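Local coordinates for protein FKBO (Streptomyces hygroscopicus, PDB 4BPS) that hydrolyses chorismate to a dihydroxycyclohexadiene carboxylate and pyruvate, a step in the biosynthesis of the immunosuppressants FK506 and FK520, at residues 244-249 with 333-338; 258-263 with 306-311; 297-302 with 326-331. One frame throughout, in Å; residues are numbered along the deposited sequence. Where two conformers were deposited one is given.

Contact 1 of 3, residues 244-249 with 333-338; sequences ATAGIL and EDLLVE. With 3EB (3-(2-carboxyethyl)benzoic acid), chain B.
Glu338 lays its carboxylate against two alanine methyl groups, and this is the close-packed end of the contact between strands 239-249 and 337-343. OE1 lies 3.5 Å from Ala244 CB, while OE2 is equally near the methyl of Ala246. Side-chain carbon CG, set anti to the carbonyl carbon (chi1 -74°), leads an extended chain along the alanines, and the backbone adds a CA-H...O contact from Glu338 CA to Thr245 O (3.2 Å). Beyond this end the loop 333-336 draws away from strand 239-249. No direct hydrogen bond joins the two segments; instead a water bridges the backbones, accepting from Gly247 N, the centre of an inverse gamma turn, and donating to Val337 O at 2.7 Å. Beside it the methyls of Leu335 supply the apolar contact: CD1 reaches Ala246 CB at 4.0 Å and, in the conformer given, meets Ile248 CD1. The same surface receives the ligand 3-(2-carboxyethyl)benzoic acid, whose propionate carbon CA lies 3.2 Å from Glu338 OE2. Tyr155, Arg162, Tyr215 and Arg228 bind the ligand's polar groups. Glu338 is the proton acceptor of chorismatase, and the alanine methyls beside it probably help to keep OE2 facing the ligand's aliphatic carbons.

Contact 2 of 3, residues 258-263 with 306-311; sequences DVTGQC and LDTVRR
Val259 and Val309 meet at about a right angle, methyl against methyl, with the two CG2 atoms 3.6 Å apart. Both valines use CG2, but the branch is set differently in each: CG2 of Val259 is anti to its own backbone N, whereas CG2 of Val309 stands beside the backbone N, its CG1 having taken the anti position (chi1 167°). That CG1 of Val309 faces Cys263 SG, one turn on from Val259, at 4.0 Å. On the other flank of Val259, the CG1 branch slants across Thr308 and touches its CG2. The same threonine methyl is touched by Thr260 OG1 at 3.4 Å, again with the side chains nearly perpendicular. The axes of segments 259-263 and 306-311 pass 9.7 Å apart and cross at -37°. In this YjgF-fold protein both helices lie on the sheet face that bears Val337, on which Val259, Cys263 and Val309 all rest; Val309 also packs on Val298 and Val300. Asp258 is the N-cap just before the first helix, and its OD1 accepts from Gly261 N at 2.9 Å, the donor standing well above the carboxylate plane. On the second, Arg311 NH1 forms a salt bridge with Asp307 OD2 one turn earlier, the oxygen lying in the guanidinium plane.

Contact 3 of 3, residues 297-302 with 326-331; sequences KVYVRR and LHTDIA
Arg301 sets CG anti to its backbone N (chi1 174°) and bends at chi3 (-63°), which swings the guanidinium back across Asp329 and Ile330. Asp329 lies over one face of the group: OD1 is 3.4 Å from Arg301 NH1 but well out of the plane, a salt bridge of charges alone. At the edge, NH2 gives a weak bond to Ile330 O (3.1 Å), and its stronger partner is Asn145, while NE holds Leu335 O. A water donating to both Arg301 O and Asp329 OD1 ties the backbone to the carboxylate. Upstream, strands 296-300 and 323-327, joined through helix 306-314 as a beta-alpha-beta unit, pair in parallel, Leu326 N bonding to Val298 O and Val300 N to Leu326 O, both at 2.9 Å. Tyr299 and Leu326 point the same way, Tyr299 CE1 lying 3.8 Å from Leu326 CD1, and Ile330 CD1 closes on Tyr299 CB. An alanine at Arg301 is likely to leave Asp329 without this countercharge and the carbonyls of Ile330 and Leu335 without these donors, setting the segment after strand 323-327 freer to shift. Because Ile330 packs on the catalytic Glu338 and Ala331 touches the ligand, Arg301 probably helps to position one wall of the active site.

How the contacts relate
Along the chain from the N terminus, strand 239-249 comes first and segment 258-263 opens the helix that follows. Contact 1, between 244-249 and 333-338, closes the widest loop, and both other contacts nest inside it. Contact 2 shuts its own loop at helix 306-314, but strand 296-300 has been passed on the way and finds its partner only at 326-331, so contacts 2 and 3 cross. The chain then enters strand 337-343, which lies between 239-249 and 296-300 in the sheet. Gln262 joins the helix layer to Asp334 and Leu336, Leu306 packs on Val300 and His327, and Glu338 O accepts from Tyr299 N, tying helices, sheet and ligand pocket together.

Contact 1 of 3, residues 244-249 with 333-338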
loop_
_atom_site.group_PDB
_atom_site.type_symbol
_atom_site.label_atom_id
_atom_site.label_comp_id
_atom_site.label_asym_id
_atom_site.label_seq_id
_atom_site.Cartn_x
_atom_site.Cartn_y
_atom_site.Cartn_z
ATOM N N ALA A 244 -4.956 -1.052 -2.461
ATOM C CA ALA A 244 -5.500 -2.404 -2.388
ATOM C C ALA A 244 -7.016 -2.283 -2.515
ATOM O O ALA A 244 -7.644 -1.483 -1.807
ATOM C CB ALA A 244 -5.119 -3.045 -1.081
ATOM N N THR A 245 -7.582 -3.063 -3.433
ATOM C CA THR A 245 -8.979 -2.939 -3.845
ATOM C C THR A 245 -9.689 -4.281 -3.653
ATOM O O THR A 245 -9.182 -5.309 -4.115
ATOM C CB THR A 245 -9.023 -2.498 -5.317
ATOM O OG1 THR A 245 -8.311 -1.259 -5.477
ATOM C CG2 THR A 245 -10.477 -2.281 -5.770
ATOM N N ALA A 246 -10.825 -4.234 -2.968
ATOM C CA ALA A 246 -11.567 -5.421 -2.571
ATOM C C ALA A 246 -12.904 -5.527 -3.292
ATOM O O ALA A 246 -13.358 -4.585 -3.972
ATOM C CB ALA A 246 -11.828 -5.377 -1.067
ATOM N N GLY A 247 -13.551 -6.679 -3.104
ATOM C CA GLY A 247 -14.906 -6.919 -3.594
ATOM C C GLY A 247 -15.952 -6.331 -2.654
ATOM O O GLY A 247 -16.612 -7.064 -1.885
ATOM N N ILE A 248 -16.068 -5.008 -2.721
ATOM C CA ILE A 248 -16.984 -4.228 -1.913
ATOM C C ILE A 248 -17.824 -3.340 -2.848
ATOM O O ILE A 248 -17.331 -2.869 -3.887
ATOM C CB ILE A 248 -16.166 -3.345 -0.905
ATOM C CG1 ILE A 248 -15.716 -4.163 0.315
ATOM C CG2 ILE A 248 -16.943 -2.139 -0.415
ATOM C CD1 ILE A 248 -14.625 -3.494 1.161
ATOM N N LEU A 249 -19.076 -3.117 -2.465
ATOM C CA LEU A 249 -19.932 -2.130 -3.133
ATOM C C LEU A 249 -20.556 -1.297 -2.002
ATOM O O LEU A 249 -21.084 -1.839 -1.019
ATOM C CB LEU A 249 -20.897 -2.777 -4.135
ATOM C CG LEU A 249 -20.193 -3.416 -5.369
ATOM C CD1 LEU A 249 -21.207 -4.161 -6.222
ATOM C CD2 LEU A 249 -19.296 -2.484 -6.286
ATOM N N GLU A 333 -12.431 -10.514 7.722
ATOM C CA GLU A 333 -12.443 -11.965 7.584
ATOM C C GLU A 333 -13.198 -12.404 6.320
ATOM O O GLU A 333 -12.751 -13.343 5.655
ATOM C CB GLU A 333 -13.054 -12.650 8.821
ATOM C CG GLU A 333 -13.105 -14.195 8.747
ATOM C CD GLU A 333 -11.742 -14.864 8.929
ATOM O OE1 GLU A 333 -10.815 -14.270 9.544
ATOM O OE2 GLU A 333 -11.591 -16.011 8.453
ATOM N N ASP A 334 -14.305 -11.721 5.985
ATOM C CA ASP A 334 -15.089 -12.148 4.824
ATOM C C ASP A 334 -14.597 -11.648 3.466
ATOM O O ASP A 334 -15.192 -11.998 2.444
ATOM C CB ASP A 334 -16.588 -11.852 5.008
ATOM C CG ASP A 334 -16.931 -10.374 5.062
ATOM O OD1 ASP A 334 -16.100 -9.510 4.702
ATOM O OD2 ASP A 334 -18.107 -10.089 5.409
ATOM N N LEU A 335 -13.510 -10.885 3.454
ATOM C CA LEU A 335 -12.844 -10.548 2.203
ATOM C C LEU A 335 -11.815 -11.623 1.905
ATOM O O LEU A 335 -11.030 -12.013 2.779
ATOM C CB LEU A 335 -12.215 -9.154 2.268
ATOM C CG LEU A 335 -13.234 -8.011 2.404
ATOM C CD1 LEU A 335 -12.509 -6.694 2.660
ATOM C CD2 LEU A 335 -14.155 -7.908 1.173
ATOM N N LEU A 336 -11.818 -12.077 0.656
ATOM C CA LEU A 336 -11.075 -13.255 0.248
ATOM C C LEU A 336 -9.908 -12.957 -0.683
ATOM O O LEU A 336 -9.064 -13.829 -0.934
ATOM C CB LEU A 336 -12.032 -14.217 -0.466
ATOM C CG LEU A 336 -13.279 -14.597 0.345
ATOM C CD1 LEU A 336 -14.243 -15.408 -0.503
ATOM C CD2 LEU A 336 -12.891 -15.345 1.602
ATOM N N VAL A 337 -9.889 -11.739 -1.240
ATOM C CA VAL A 337 -8.914 -11.363 -2.256
ATOM C C VAL A 337 -8.868 -9.848 -2.347
ATOM O O VAL A 337 -9.899 -9.179 -2.153
ATOM C CB VAL A 337 -9.295 -11.978 -3.629
ATOM C CG1 VAL A 337 -10.736 -11.599 -4.079
ATOM C CG2 VAL A 337 -8.256 -11.604 -4.713
ATOM N N GLU A 338 -7.689 -9.288 -2.620
ATOM C CA GLU A 338 -7.583 -7.875 -2.956
ATOM C C GLU A 338 -6.456 -7.693 -3.966
ATOM O O GLU A 338 -5.542 -8.522 -4.037
ATOM C CB GLU A 338 -7.226 -7.020 -1.754
ATOM C CG GLU A 338 -8.342 -6.818 -0.804
ATOM C CD GLU A 338 -7.961 -5.813 0.258
ATOM O OE1 GLU A 338 -6.734 -5.695 0.561
ATOM O OE2 GLU A 338 -8.844 -5.141 0.804
HETATM C C 3EB B . -11.698 -1.722 2.052
HETATM O O 3EB B . -12.052 -1.209 3.118
HETATM C CA 3EB B . -10.887 -2.988 2.006
HETATM O OAB 3EB B . -6.935 -0.000 6.218
HETATM O OAD 3EB B . -5.307 0.814 4.949
HETATM C CAE 3EB B . -8.238 -1.537 1.609
HETATM C CAF 3EB B . -7.202 -0.621 1.479
HETATM C CAG 3EB B . -8.667 -1.948 2.871
HETATM C CAH 3EB B . -6.572 -0.111 2.602
HETATM C CAL 3EB B . -6.381 0.119 5.106
HETATM C CAM 3EB B . -8.035 -1.409 3.992
HETATM C CAN 3EB B . -7.002 -0.479 3.873
HETATM O OXT 3EB B . -12.048 -1.244 0.906
HETATM C C2 3EB B . -9.757 -2.992 3.056
HETATM O O HOH W 1 -12.543 -8.892 -1.746
#

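Contact 2 of 3, residues 258-263 with 306-311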
loop_
_atom_site.group_PDB
_atom_site.type_symbol
_atom_site.label_atom_id
_atom_site.label_comp_id
_atom_site.label_asym_id
_atom_site.label_seq_id
_atom_site.Cartn_x
_atom_site.Cartn_y
_atom_site.Cartn_z
ATOM N N ASP A 258 -17.281 -16.343 -2.173
ATOM C CA ASP A 258 -17.156 -16.555 -3.617
ATOM C C ASP A 258 -15.934 -15.760 -4.101
ATOM O O ASP A 258 -16.042 -14.586 -4.428
ATOM C CB ASP A 258 -18.466 -16.084 -4.264
ATOM C CG ASP A 258 -18.400 -15.929 -5.768
ATOM O OD1 ASP A 258 -17.488 -16.494 -6.416
ATOM O OD2 ASP A 258 -19.319 -15.261 -6.316
ATOM N N VAL A 259 -14.764 -16.395 -4.105
ATOM C CA VAL A 259 -13.546 -15.644 -4.383
ATOM C C VAL A 259 -13.526 -15.161 -5.828
ATOM O O VAL A 259 -12.960 -14.099 -6.121
ATOM C CB VAL A 259 -12.283 -16.446 -4.039
ATOM C CG1 VAL A 259 -12.045 -17.601 -5.020
ATOM C CG2 VAL A 259 -11.091 -15.526 -3.957
ATOM N N THR A 260 -14.107 -15.930 -6.742
ATOM C CA THR A 260 -14.159 -15.503 -8.134
ATOM C C THR A 260 -14.966 -14.203 -8.256
ATOM O O THR A 260 -14.517 -13.230 -8.872
ATOM C CB THR A 260 -14.768 -16.603 -9.004
ATOM O OG1 THR A 260 -13.878 -17.710 -9.016
ATOM C CG2 THR A 260 -14.980 -16.126 -10.442
ATOM N N GLY A 261 -16.166 -14.185 -7.672
ATOM C CA GLY A 261 -16.991 -12.995 -7.717
ATOM C C GLY A 261 -16.342 -11.795 -7.033
ATOM O O GLY A 261 -16.354 -10.676 -7.557
ATOM N N GLN A 262 -15.722 -12.015 -5.866
ATOM C CA GLN A 262 -15.012 -10.923 -5.204
ATOM C C GLN A 262 -13.879 -10.409 -6.072
ATOM O O GLN A 262 -13.652 -9.198 -6.139
ATOM C CB GLN A 262 -14.481 -11.304 -3.824
ATOM C CG GLN A 262 -15.590 -11.499 -2.789
ATOM C CD GLN A 262 -15.059 -11.565 -1.383
ATOM O OE1 GLN A 262 -13.888 -11.285 -1.100
ATOM N NE2 GLN A 262 -15.919 -11.934 -0.462
ATOM N N CYS A 263 -13.143 -11.309 -6.730
ATOM C CA CYS A 263 -12.012 -10.882 -7.552
ATOM C C CYS A 263 -12.530 -10.063 -8.758
ATOM O O CYS A 263 -11.940 -9.032 -9.117
ATOM C CB CYS A 263 -11.240 -12.106 -8.009
ATOM S SG CYS A 263 -9.649 -11.706 -8.794
ATOM N N LEU A 306 -5.627 -19.617 -4.705
ATOM C CA LEU A 306 -4.647 -18.825 -5.429
ATOM C C LEU A 306 -4.702 -19.078 -6.925
ATOM O O LEU A 306 -4.674 -18.136 -7.693
ATOM C CB LEU A 306 -3.220 -19.049 -4.891
ATOM C CG LEU A 306 -2.707 -17.912 -3.967
ATOM C CD1 LEU A 306 -3.188 -18.166 -2.540
ATOM C CD2 LEU A 306 -1.220 -17.675 -3.977
ATOM N N ASP A 307 -4.796 -20.331 -7.350
ATOM C CA ASP A 307 -4.830 -20.570 -8.791
ATOM C C ASP A 307 -6.141 -20.062 -9.412
ATOM O O ASP A 307 -6.135 -19.561 -10.519
ATOM C CB ASP A 307 -4.610 -22.034 -9.131
ATOM C CG ASP A 307 -4.223 -22.215 -10.588
ATOM O OD1 ASP A 307 -3.161 -21.680 -10.997
ATOM O OD2 ASP A 307 -4.985 -22.862 -11.332
ATOM N N THR A 308 -7.252 -20.201 -8.699
ATOM C CA THR A 308 -8.529 -19.680 -9.150
ATOM C C THR A 308 -8.388 -18.180 -9.435
ATOM O O THR A 308 -8.771 -17.683 -10.506
ATOM C CB THR A 308 -9.609 -19.924 -8.079
ATOM O OG1 THR A 308 -9.730 -21.331 -7.851
ATOM C CG2 THR A 308 -10.959 -19.363 -8.517
ATOM N N VAL A 309 -7.820 -17.468 -8.472
ATOM C CA VAL A 309 -7.639 -16.037 -8.618
ATOM C C VAL A 309 -6.649 -15.684 -9.726
ATOM O O VAL A 309 -6.890 -14.753 -10.500
ATOM C CB VAL A 309 -7.220 -15.422 -7.263
ATOM C CG1 VAL A 309 -6.715 -13.994 -7.417
ATOM C CG2 VAL A 309 -8.378 -15.478 -6.283
ATOM N N ARG A 310 -5.557 -16.434 -9.811
ATOM C CA ARG A 310 -4.571 -16.199 -10.858
ATOM C C ARG A 310 -5.247 -16.222 -12.233
ATOM O O ARG A 310 -4.971 -15.362 -13.078
ATOM C CB ARG A 310 -3.461 -17.248 -10.810
ATOM C CG ARG A 310 -2.289 -16.884 -11.709
ATOM C CD ARG A 310 -1.161 -17.929 -11.651
ATOM N NE ARG A 310 -0.623 -18.116 -10.294
ATOM C CZ ARG A 310 0.267 -17.317 -9.711
ATOM N NH1 ARG A 310 0.757 -16.268 -10.365
ATOM N NH2 ARG A 310 0.687 -17.575 -8.476
ATOM N N ARG A 311 -6.141 -17.191 -12.436
ATOM C CA ARG A 311 -6.794 -17.352 -13.728
ATOM C C ARG A 311 -7.787 -16.220 -14.009
ATOM O O ARG A 311 -7.868 -15.730 -15.144
ATOM C CB ARG A 311 -7.465 -18.738 -13.838
ATOM C CG ARG A 311 -6.445 -19.890 -13.855
ATOM C CD ARG A 311 -7.037 -21.259 -14.219
ATOM N NE ARG A 311 -8.394 -21.454 -13.717
ATOM C CZ ARG A 311 -8.700 -22.061 -12.573
ATOM N NH1 ARG A 311 -7.738 -22.542 -11.792
ATOM N NH2 ARG A 311 -9.976 -22.187 -12.208
#

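Contact 3 of 3, residues 297-302 with 326-331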
loop_
_atom_site.group_PDB
_atom_site.type_symbol
_atom_site.label_atom_id
_atom_site.label_comp_id
_atom_site.label_asym_id
_atom_site.label_seq_id
_atom_site.Cartn_x
_atom_site.Cartn_y
_atom_site.Cartn_z
ATOM N N LYS A 297 0.071 -6.491 -6.972
ATOM C CA LYS A 297 0.089 -7.520 -5.941
ATOM C C LYS A 297 -1.345 -7.959 -5.701
ATOM O O LYS A 297 -2.238 -7.112 -5.559
ATOM C CB LYS A 297 0.748 -7.026 -4.655
ATOM C CG LYS A 297 2.265 -6.850 -4.859
ATOM C CD LYS A 297 2.840 -5.630 -4.178
ATOM C CE LYS A 297 2.660 -5.705 -2.703
ATOM N NZ LYS A 297 2.895 -4.353 -2.059
ATOM N N VAL A 298 -1.539 -9.272 -5.670
ATOM C CA VAL A 298 -2.846 -9.883 -5.519
ATOM C C VAL A 298 -2.789 -10.725 -4.234
ATOM O O VAL A 298 -2.066 -11.721 -4.191
ATOM C CB VAL A 298 -3.194 -10.754 -6.754
ATOM C CG1 VAL A 298 -4.564 -11.411 -6.560
ATOM C CG2 VAL A 298 -3.174 -9.917 -8.026
ATOM N N TYR A 299 -3.502 -10.270 -3.208
ATOM C CA TYR A 299 -3.494 -10.931 -1.916
ATOM C C TYR A 299 -4.665 -11.877 -1.850
ATOM O O TYR A 299 -5.793 -11.472 -2.171
ATOM C CB TYR A 299 -3.632 -9.886 -0.823
ATOM C CG TYR A 299 -2.632 -8.747 -0.872
ATOM C CD1 TYR A 299 -1.311 -8.923 -0.457
ATOM C CD2 TYR A 299 -3.014 -7.465 -1.288
ATOM C CE1 TYR A 299 -0.406 -7.863 -0.449
ATOM C CE2 TYR A 299 -2.123 -6.393 -1.285
ATOM C CZ TYR A 299 -0.814 -6.605 -0.855
ATOM O OH TYR A 299 0.098 -5.583 -0.799
ATOM N N VAL A 300 -4.410 -13.132 -1.465
ATOM C CA VAL A 300 -5.435 -14.169 -1.493
ATOM C C VAL A 300 -5.447 -14.891 -0.162
ATOM O O VAL A 300 -4.412 -15.392 0.302
ATOM C CB VAL A 300 -5.160 -15.195 -2.622
ATOM C CG1 VAL A 300 -6.261 -16.227 -2.691
ATOM C CG2 VAL A 300 -5.023 -14.467 -3.990
ATOM N N ARG A 301 -6.625 -14.955 0.466
ATOM C CA ARG A 301 -6.736 -15.498 1.818
ATOM C C ARG A 301 -6.445 -17.001 1.906
ATOM O O ARG A 301 -5.739 -17.442 2.827
ATOM C CB ARG A 301 -8.137 -15.204 2.368
ATOM C CG ARG A 301 -8.420 -15.861 3.736
ATOM C CD ARG A 301 -9.782 -15.442 4.275
ATOM N NE ARG A 301 -9.863 -14.010 4.535
ATOM C CZ ARG A 301 -9.414 -13.424 5.650
ATOM N NH1 ARG A 301 -8.895 -14.140 6.646
ATOM N NH2 ARG A 301 -9.465 -12.093 5.747
ATOM N N ARG A 302 -7.045 -17.781 1.007
ATOM C CA ARG A 302 -6.934 -19.243 1.052
ATOM C C ARG A 302 -5.974 -19.788 0.007
ATOM O O ARG A 302 -6.056 -19.420 -1.168
ATOM C CB ARG A 302 -8.285 -19.910 0.800
ATOM C CG ARG A 302 -9.382 -19.475 1.758
ATOM C CD ARG A 302 -10.529 -20.496 1.752
ATOM N NE ARG A 302 -11.022 -20.745 0.395
ATOM C CZ ARG A 302 -11.886 -21.703 0.054
ATOM N NH1 ARG A 302 -12.374 -22.541 0.972
ATOM N NH2 ARG A 302 -12.256 -21.847 -1.231
ATOM N N LEU A 326 0.189 -13.311 -3.406
ATOM C CA LEU A 326 0.675 -13.487 -2.037
ATOM C C LEU A 326 -0.457 -14.097 -1.212
ATOM O O LEU A 326 -1.567 -13.571 -1.213
ATOM C CB LEU A 326 1.105 -12.141 -1.456
ATOM C CG LEU A 326 2.344 -11.509 -2.121
ATOM C CD1 LEU A 326 2.478 -10.041 -1.707
ATOM C CD2 LEU A 326 3.608 -12.291 -1.767
ATOM N N HIS A 327 -0.148 -15.170 -0.487
ATOM C CA HIS A 327 -1.114 -15.877 0.324
ATOM C C HIS A 327 -1.139 -15.249 1.712
ATOM O O HIS A 327 -0.194 -15.475 2.497
ATOM C CB HIS A 327 -0.721 -17.338 0.403
ATOM C CG HIS A 327 -1.594 -18.125 1.305
ATOM N ND1 HIS A 327 -1.127 -19.187 2.042
ATOM C CD2 HIS A 327 -2.904 -17.972 1.621
ATOM C CE1 HIS A 327 -2.125 -19.673 2.758
ATOM N NE2 HIS A 327 -3.210 -18.952 2.526
ATOM N N THR A 328 -2.158 -14.449 2.016
ATOM C CA THR A 328 -2.215 -13.747 3.291
ATOM C C THR A 328 -3.643 -13.228 3.515
ATOM O O THR A 328 -4.446 -13.164 2.589
ATOM C CB THR A 328 -1.173 -12.615 3.308
ATOM O OG1 THR A 328 -0.906 -12.244 4.666
ATOM C CG2 THR A 328 -1.636 -11.404 2.492
ATOM N N ASP A 329 -3.945 -12.892 4.762
ATOM C CA ASP A 329 -5.284 -12.455 5.139
ATOM C C ASP A 329 -5.587 -11.010 4.740
ATOM O O ASP A 329 -4.678 -10.207 4.478
ATOM C CB ASP A 329 -5.472 -12.602 6.643
ATOM C CG ASP A 329 -5.622 -14.058 7.104
ATOM O OD1 ASP A 329 -5.655 -14.986 6.289
ATOM O OD2 ASP A 329 -5.781 -14.271 8.309
ATOM N N ILE A 330 -6.892 -10.713 4.680
ATOM C CA ILE A 330 -7.401 -9.411 4.282
ATOM C C ILE A 330 -8.010 -8.698 5.516
ATOM O O ILE A 330 -8.298 -9.332 6.537
ATOM C CB ILE A 330 -8.489 -9.571 3.176
ATOM C CG1 ILE A 330 -8.135 -10.708 2.186
ATOM C CG2 ILE A 330 -8.769 -8.217 2.467
ATOM C CD1 ILE A 330 -6.895 -10.477 1.320
ATOM N N ALA A 331 -8.226 -7.381 5.424
ATOM C CA ALA A 331 -8.649 -6.587 6.574
ATOM C C ALA A 331 -9.952 -7.041 7.224
ATOM O O ALA A 331 -10.110 -6.833 8.428
ATOM C CB ALA A 331 -8.785 -5.118 6.167
HETATM O O HOH W 2 -3.847 -16.363 4.677
#